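Local coordinates for protein anabena Tic22 (Anabaena sp., PDB 4EV1) that probably acts as a chaperone in protein transport associated with the thylakoids, at residues Q55-I58 with N59-N63; Q94-D98 with P99-L103; K107-D110 with Q111-K114. All blocks are in the same frame, centred on the assembly; numbering follows the deposited sequence. Where two conformers were deposited one is given.

All three contacts are local and lie at the surface, each within one continuous stretch of chain. Contact 1 sits wholly within helix 51-63 and pairs residues four apart; Ile58, its buried residue, faces strands 15-20 and 79-84. Contacts 2 and 3 stand at the two ends of strand 102-107: residues 94-103 lead from helix 85-94 into the strand, and residues 107-114 lead from it into helix 110-121. Their chemistry differs accordingly. Contact 1 combines regular backbone bonds with apolar packing, contact 2 is polar, built of two turns, an arginine and a water, and contact 3, its centre about 11 Å from that of the chain, starts a helix and buries Glu112.

Contact 1: Q55-I58 with N59-N63; sequences QAFI and NELRN
Phe57 and Leu61 meet one turn apart on the alpha helix 51-63, where CG of Leu61 lies over one face of the aromatic ring, with CD1 above its rim. Leu61 CG stands 4.2 Å from the centroid of the Phe57 ring and 23° off its normal, a CH-pi contact displaced toward the rim. Closer still is the methyl Leu61 CD1, 3.5 Å from Phe57 CE2. The ring reaches its partner because CG of Phe57 is anti to the backbone N (chi1 173°), although the side chain sets out away from the following turn.

A second pair with the same spacing, Ile58 and Arg62, runs side by side and points the same way. Here the branch methyl Ile58 CG2 lies over one face of the guanidinium, 3.6 Å from Arg62 NH1, so an apolar group covers part of a charged plane. The polar end of Arg62 is held outside the helix: NH2 donates to the carbonyls of Val75 and Leu78, which fixes the guanidinium across the end of the neighbouring helix 69-75 and the loop after it.

Further out, Ile58 is buried against Val19 and Val80 of two strands, and Phe57 leans on Leu27 and Val19, packing this side of the helix on strands 15-20 and 79-84 and the loop at Leu27, while Ala56 and Glu60 are exposed. Beneath all these side chains runs the i to i+4 bonding that sets their spacing. Leu61 N donates to Phe57 O at 3.0 Å and 166°, and Arg62 N reaches Ile58 O over 2.9 Å.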
loop_
_atom_site.group_PDB
_atom_site.type_symbol
_atom_site.label_atom_id
_atom_site.label_comp_id
_atom_site.label_asym_id
_atom_site.label_seq_id
_atom_site.Cartn_x
_atom_site.Cartn_y
_atom_site.Cartn_z
ATOM N N GLN A 55 9.378 9.866 -7.472
ATOM C CA GLN A 55 10.116 10.619 -8.432
ATOM C C GLN A 55 10.630 11.953 -7.861
ATOM O O GLN A 55 11.747 12.361 -8.187
ATOM C CB GLN A 55 9.307 10.817 -9.700
ATOM C CG GLN A 55 10.171 11.375 -10.867
ATOM C CD GLN A 55 11.319 10.490 -11.314
ATOM O OE1 GLN A 55 12.522 10.910 -11.294
ATOM N NE2 GLN A 55 11.005 9.283 -11.693
ATOM N N ALA A 56 9.834 12.590 -7.012
ATOM C CA ALA A 56 10.192 13.881 -6.422
ATOM C C ALA A 56 11.426 13.691 -5.545
ATOM O O ALA A 56 12.333 14.528 -5.526
ATOM C CB ALA A 56 8.993 14.433 -5.612
ATOM N N PHE A 57 11.459 12.582 -4.820
ATOM C CA PHE A 57 12.613 12.215 -4.013
ATOM C C PHE A 57 13.878 12.109 -4.861
ATOM O O PHE A 57 14.902 12.709 -4.541
ATOM C CB PHE A 57 12.357 10.944 -3.207
ATOM C CG PHE A 57 13.562 10.456 -2.499
ATOM C CD1 PHE A 57 14.009 11.106 -1.364
ATOM C CD2 PHE A 57 14.321 9.428 -3.017
ATOM C CE1 PHE A 57 15.128 10.701 -0.729
ATOM C CE2 PHE A 57 15.458 9.018 -2.357
ATOM C CZ PHE A 57 15.850 9.651 -1.211
ATOM N N ILE A 58 13.789 11.394 -5.983
ATOM C CA ILE A 58 14.901 11.320 -6.922
ATOM C C ILE A 58 15.288 12.730 -7.432
ATOM O O ILE A 58 16.470 13.078 -7.478
ATOM C CB ILE A 58 14.552 10.401 -8.122
ATOM C CG1 ILE A 58 14.334 8.967 -7.652
ATOM C CG2 ILE A 58 15.654 10.502 -9.185
ATOM C CD1 ILE A 58 13.704 7.998 -8.739
ATOM N N ASN A 59 14.310 13.534 -7.830
ATOM C CA ASN A 59 14.588 14.861 -8.400
ATOM C C ASN A 59 15.291 15.731 -7.358
ATOM O O ASN A 59 16.253 16.451 -7.662
ATOM C CB ASN A 59 13.301 15.544 -8.929
ATOM C CG ASN A 59 12.655 14.761 -10.081
ATOM O OD1 ASN A 59 13.261 13.839 -10.652
ATOM N ND2 ASN A 59 11.410 15.089 -10.394
ATOM N N GLU A 60 14.851 15.610 -6.123
ATOM C CA GLU A 60 15.485 16.337 -5.014
ATOM C C GLU A 60 16.954 15.954 -4.856
ATOM O O GLU A 60 17.844 16.822 -4.789
ATOM C CB GLU A 60 14.718 16.044 -3.737
ATOM C CG GLU A 60 14.801 17.125 -2.693
ATOM C CD GLU A 60 13.942 16.804 -1.503
ATOM O OE1 GLU A 60 12.940 16.038 -1.652
ATOM O OE2 GLU A 60 14.278 17.309 -0.412
ATOM N N LEU A 61 17.224 14.653 -4.834
ATOM C CA LEU A 61 18.588 14.178 -4.710
ATOM C C LEU A 61 19.420 14.700 -5.882
ATOM O O LEU A 61 20.542 15.156 -5.694
ATOM C CB LEU A 61 18.681 12.646 -4.664
ATOM C CG LEU A 61 18.159 11.860 -3.449
ATOM C CD1 LEU A 61 18.399 10.365 -3.705
ATOM C CD2 LEU A 61 18.821 12.273 -2.113
ATOM N N ARG A 62 18.860 14.611 -7.091
ATOM C CA ARG A 62 19.593 14.981 -8.300
ATOM C C ARG A 62 19.903 16.475 -8.275
ATOM O O ARG A 62 20.946 16.913 -8.737
ATOM C CB ARG A 62 18.765 14.564 -9.543
ATOM C CG ARG A 62 19.455 14.598 -10.877
ATOM C CD ARG A 62 18.610 13.766 -11.913
ATOM N NE ARG A 62 18.893 12.314 -11.862
ATOM C CZ ARG A 62 18.014 11.333 -12.137
ATOM N NH1 ARG A 62 16.763 11.602 -12.464
ATOM N NH2 ARG A 62 18.389 10.056 -12.067
ATOM N N ASN A 63 19.011 17.255 -7.684
ATOM C CA ASN A 63 19.123 18.700 -7.720
ATOM C C ASN A 63 19.970 19.257 -6.579
ATOM O O ASN A 63 20.360 20.413 -6.626
ATOM C CB ASN A 63 17.730 19.357 -7.703
ATOM C CG ASN A 63 17.044 19.326 -9.075
ATOM O OD1 ASN A 63 17.690 19.128 -10.123
ATOM N ND2 ASN A 63 15.728 19.504 -9.067
#

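Contact 2: Q94-D98 with P99-L103; sequences QTKKD and PNRLL
Arg101 was modelled in two conformers, and in the one described here it folds back over the turn that precedes it, bringing its guanidinium to Thr95. In this conformer CG lies between the backbone N and the carbonyl carbon (chi1 67°), and a bend at chi3 carries the group across the first turn. Arg101 CD passes 3.2 Å from Asp98 O on the way, and NE comes within 3.7 Å of Lys96 CA. One face of the guanidinium so placed looks onto the backbone of Thr95 and Lys96, while Leu103 CD2 lies over the opposite face. Arg101 NH2 also makes a weak bond to Leu102 O in this copy.

Thr95 OG1 approaches that NH2 of Arg101 to 3.3 Å, but the angle is too poor for a hydrogen bond. The hydroxyl is instead bonded to Gln91 O, in the last turn of helix 85-94, and accepts a hydrogen bond from a water. That water also donates to Leu102 O at 2.7 Å, linking the helix exit to the start of the strand.

Asp98 serves both turns. Its backbone N bonds to Thr95 O at 2.9 Å, and its own carbonyl accepts Arg101 N over 3.2 Å, closing the second turn. With CG anti to the backbone N (chi1 175°), the carboxylate swings over the second turn, where OD1 receives a weak bond from Asn100 N.

Backbone bonds from Arg101 to Gly42 and from Leu103 to Ser43 and Thr45 settle the chain beside strand 43-48. The whole is a helix-to-strand connection made of two consecutive type I beta turns, Thr95 to Asp98 and Asp98 to Arg101.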
loop_
_atom_site.group_PDB
_atom_site.type_symbol
_atom_site.label_atom_id
_atom_site.label_comp_id
_atom_site.label_asym_id
_atom_site.label_seq_id
_atom_site.Cartn_x
_atom_site.Cartn_y
_atom_site.Cartn_z
ATOM N N GLN A 94 9.691 -14.663 3.226
ATOM C CA GLN A 94 10.718 -15.661 2.848
ATOM C C GLN A 94 12.151 -15.300 3.242
ATOM O O GLN A 94 13.069 -16.136 3.157
ATOM C CB GLN A 94 10.648 -15.914 1.327
ATOM C CG GLN A 94 9.358 -16.551 0.900
ATOM C CD GLN A 94 9.194 -16.622 -0.608
ATOM O OE1 GLN A 94 9.902 -15.955 -1.362
ATOM N NE2 GLN A 94 8.228 -17.414 -1.055
ATOM N N THR A 95 12.380 -14.062 3.672
ATOM C CA THR A 95 13.724 -13.674 4.106
ATOM C C THR A 95 13.854 -13.417 5.630
ATOM O O THR A 95 14.902 -12.965 6.065
ATOM C CB THR A 95 14.211 -12.441 3.347
ATOM O OG1 THR A 95 13.297 -11.362 3.585
ATOM C CG2 THR A 95 14.329 -12.735 1.817
ATOM N N LYS A 96 12.813 -13.701 6.405
ATOM C CA LYS A 96 12.787 -13.509 7.883
ATOM C C LYS A 96 13.996 -14.018 8.666
ATOM O O LYS A 96 14.322 -13.452 9.701
ATOM C CB LYS A 96 11.574 -14.211 8.485
ATOM C CG LYS A 96 10.270 -13.461 8.316
ATOM C CD LYS A 96 9.288 -13.817 9.436
ATOM C CE LYS A 96 7.950 -13.102 9.213
ATOM N NZ LYS A 96 6.949 -13.956 8.483
ATOM N N LYS A 97 14.617 -15.102 8.199
ATOM C CA LYS A 97 15.783 -15.706 8.870
ATOM C C LYS A 97 17.122 -15.125 8.425
ATOM O O LYS A 97 18.154 -15.412 9.045
ATOM C CB LYS A 97 15.864 -17.203 8.584
ATOM C CG LYS A 97 14.567 -17.978 8.668
ATOM C CD LYS A 97 14.856 -19.474 8.756
ATOM C CE LYS A 97 14.149 -20.242 7.641
ATOM N NZ LYS A 97 13.556 -21.542 8.096
ATOM N N ASP A 98 17.145 -14.376 7.327
ATOM C CA ASP A 98 18.411 -13.820 6.840
ATOM C C ASP A 98 18.553 -12.552 7.668
ATOM O O ASP A 98 17.649 -11.722 7.675
ATOM C CB ASP A 98 18.358 -13.595 5.330
ATOM C CG ASP A 98 19.601 -12.906 4.756
ATOM O OD1 ASP A 98 20.680 -12.819 5.407
ATOM O OD2 ASP A 98 19.488 -12.442 3.589
ATOM N N PRO A 99 19.630 -12.457 8.476
ATOM C CA PRO A 99 19.682 -11.316 9.402
ATOM C C PRO A 99 20.047 -10.029 8.636
ATOM O O PRO A 99 19.672 -8.909 9.062
ATOM C CB PRO A 99 20.755 -11.741 10.412
ATOM C CG PRO A 99 21.745 -12.550 9.576
ATOM C CD PRO A 99 20.874 -13.253 8.504
ATOM N N ASN A 100 20.750 -10.230 7.511
ATOM C CA ASN A 100 20.990 -9.210 6.500
ATOM C C ASN A 100 19.838 -8.952 5.473
ATOM O O ASN A 100 20.053 -8.398 4.395
ATOM C CB ASN A 100 22.303 -9.532 5.792
ATOM C CG ASN A 100 23.519 -9.414 6.726
ATOM O OD1 ASN A 100 24.262 -8.426 6.681
ATOM N ND2 ASN A 100 23.717 -10.420 7.582
ATOM N N ARG A 101 18.620 -9.328 5.845
ATOM C CA ARG A 101 17.438 -9.113 5.003
ATOM C C ARG A 101 17.206 -7.631 4.711
ATOM O O ARG A 101 17.585 -6.762 5.490
ATOM C CB ARG A 101 16.193 -9.713 5.659
ATOM C CG ARG A 101 15.761 -8.995 6.952
ATOM C CD ARG A 101 15.051 -9.912 7.949
ATOM N NE ARG A 101 13.597 -9.947 7.800
ATOM C CZ ARG A 101 12.920 -9.477 6.754
ATOM N NH1 ARG A 101 11.599 -9.574 6.738
ATOM N NH2 ARG A 101 13.554 -8.922 5.725
ATOM N N LEU A 102 16.597 -7.348 3.561
ATOM C CA LEU A 102 16.150 -6.003 3.229
ATOM C C LEU A 102 14.788 -5.729 3.870
ATOM O O LEU A 102 13.833 -6.482 3.678
ATOM C CB LEU A 102 16.039 -5.804 1.691
ATOM C CG LEU A 102 15.487 -4.453 1.169
ATOM C CD1 LEU A 102 16.407 -3.301 1.540
ATOM C CD2 LEU A 102 15.307 -4.510 -0.364
ATOM N N LEU A 103 14.688 -4.602 4.577
ATOM C CA LEU A 103 13.442 -4.139 5.137
ATOM C C LEU A 103 12.894 -2.998 4.277
ATOM O O LEU A 103 13.632 -2.363 3.563
ATOM C CB LEU A 103 13.657 -3.681 6.570
ATOM C CG LEU A 103 14.232 -4.768 7.509
ATOM C CD1 LEU A 103 14.342 -4.263 8.944
ATOM C CD2 LEU A 103 13.352 -6.009 7.490
HETATM O O HOH W 1 13.655 -8.596 2.013
#

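Contact 3: K107-D110 with Q111-K114; sequences KPVD and QEIK. With EDO (1,2-ethanediol), chain F.
Val109 occupies the N-cap position of helix 110-121, and its backbone carbonyl faces the first turn, where it accepts hydrogen bonds from two amide N-H groups. Ile113 N donates to Val109 O at 3.3 Å, whereas Glu112 N reaches the same oxygen over 2.9 Å. Lys114 N continues the helical pattern with a bond to Asp110 O.

The tight part is apolar. Pro108 lies against Ile113, with ring atom CG only 3.5 Å from the terminal methyl CD1, and the two side chains cross at a slant. Pro134 of strand 134-139 touches both of them, and Phe130 adds to the cover of Ile113, so the strand-to-helix corner is packed against the next strand.

Val109 and Glu112 line the looser side, where a 1,2-ethanediol, probably from the crystallisation liquor, has settled. Val109 CB lies 3.9 Å from Glu112 CG, and the methyl CG2 of Val109 comes 3.6 Å from O1 of the diol. CG of Glu112 lies beside the backbone N (chi1 -54°) and the chain bends at chi2, which brings its buried carboxylate near the diol and near Ser164 OG and Lys165 N, both bonded to it. With an alanine here in place of Val109 both methyls go, which would probably open a gap beside Glu112 and leave Met49 and Ser50 without their apolar neighbour.

On the exposed side, Asp110 and Lys107 are paired across the start of the helix, and Glu53 forms a second salt bridge with the lysine. Lys107 NZ lies 2.9 Å from Pro108 O and meets Asp110 OD1 at 3.0 Å from above the carboxylate plane.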
loop_
_atom_site.group_PDB
_atom_site.type_symbol
_atom_site.label_atom_id
_atom_site.label_comp_id
_atom_site.label_asym_id
_atom_site.label_seq_id
_atom_site.Cartn_x
_atom_site.Cartn_y
_atom_site.Cartn_z
ATOM N N LYS A 107 5.691 4.767 2.627
ATOM C CA LYS A 107 5.195 6.157 2.657
ATOM C C LYS A 107 3.823 6.256 2.026
ATOM O O LYS A 107 3.675 6.103 0.785
ATOM C CB LYS A 107 6.173 7.077 1.918
ATOM C CG LYS A 107 5.786 8.574 1.809
ATOM C CD LYS A 107 5.602 9.263 3.132
ATOM C CE LYS A 107 5.281 10.759 2.978
ATOM N NZ LYS A 107 4.231 10.976 1.926
ATOM N N PRO A 108 2.791 6.492 2.872
ATOM C CA PRO A 108 1.462 6.666 2.313
ATOM C C PRO A 108 1.347 8.038 1.643
ATOM O O PRO A 108 2.162 8.910 1.892
ATOM C CB PRO A 108 0.537 6.582 3.521
ATOM C CG PRO A 108 1.380 6.889 4.737
ATOM C CD PRO A 108 2.839 6.681 4.342
ATOM N N VAL A 109 0.343 8.196 0.799
ATOM C CA VAL A 109 0.110 9.465 0.083
ATOM C C VAL A 109 -0.441 10.476 1.070
ATOM O O VAL A 109 -1.341 10.162 1.838
ATOM C CB VAL A 109 -0.857 9.246 -1.076
ATOM C CG1 VAL A 109 -1.227 10.595 -1.760
ATOM C CG2 VAL A 109 -0.256 8.253 -2.064
ATOM N N ASP A 110 0.120 11.682 1.087
ATOM C CA ASP A 110 -0.210 12.684 2.127
ATOM C C ASP A 110 -1.698 12.988 2.195
ATOM O O ASP A 110 -2.264 13.065 3.271
ATOM C CB ASP A 110 0.562 14.008 1.893
ATOM C CG ASP A 110 2.058 13.893 2.191
ATOM O OD1 ASP A 110 2.442 13.100 3.100
ATOM O OD2 ASP A 110 2.832 14.616 1.508
ATOM N N GLN A 111 -2.330 13.126 1.036
ATOM C CA GLN A 111 -3.785 13.393 0.959
ATOM C C GLN A 111 -4.606 12.293 1.671
ATOM O O GLN A 111 -5.664 12.549 2.245
ATOM C CB GLN A 111 -4.210 13.479 -0.516
ATOM C CG GLN A 111 -5.627 14.022 -0.742
ATOM C CD GLN A 111 -5.807 15.426 -0.177
ATOM O OE1 GLN A 111 -4.831 16.160 0.023
ATOM N NE2 GLN A 111 -7.053 15.805 0.099
ATOM N N GLU A 112 -4.110 11.063 1.643
ATOM C CA GLU A 112 -4.878 9.949 2.218
ATOM C C GLU A 112 -4.707 9.865 3.727
ATOM O O GLU A 112 -5.623 9.463 4.436
ATOM C CB GLU A 112 -4.445 8.634 1.612
ATOM C CG GLU A 112 -4.503 8.603 0.121
ATOM C CD GLU A 112 -5.839 8.970 -0.491
ATOM O OE1 GLU A 112 -6.885 8.937 0.191
ATOM O OE2 GLU A 112 -5.865 9.249 -1.711
ATOM N N ILE A 113 -3.542 10.237 4.234
ATOM C CA ILE A 113 -3.418 10.403 5.683
ATOM C C ILE A 113 -4.414 11.470 6.197
ATOM O O ILE A 113 -5.164 11.222 7.143
ATOM C CB ILE A 113 -1.989 10.780 6.098
ATOM C CG1 ILE A 113 -1.009 9.650 5.749
ATOM C CG2 ILE A 113 -1.950 11.097 7.597
ATOM C CD1 ILE A 113 -1.189 8.454 6.584
ATOM N N LYS A 114 -4.428 12.630 5.548
ATOM C CA LYS A 114 -5.337 13.738 5.922
ATOM C C LYS A 114 -6.775 13.266 5.862
ATOM O O LYS A 114 -7.538 13.471 6.811
ATOM C CB LYS A 114 -5.173 14.956 4.996
ATOM C CG LYS A 114 -5.789 16.260 5.577
ATOM C CD LYS A 114 -6.009 17.316 4.493
ATOM C CE LYS A 114 -6.658 18.577 5.057
ATOM N NZ LYS A 114 -7.602 18.283 6.188
HETATM C C1 EDO F . -3.465 6.087 -2.290
HETATM O O1 EDO F . -2.276 5.346 -2.517
HETATM C C2 EDO F . -3.675 7.117 -3.387
HETATM O O2 EDO F . -4.034 8.410 -2.989
#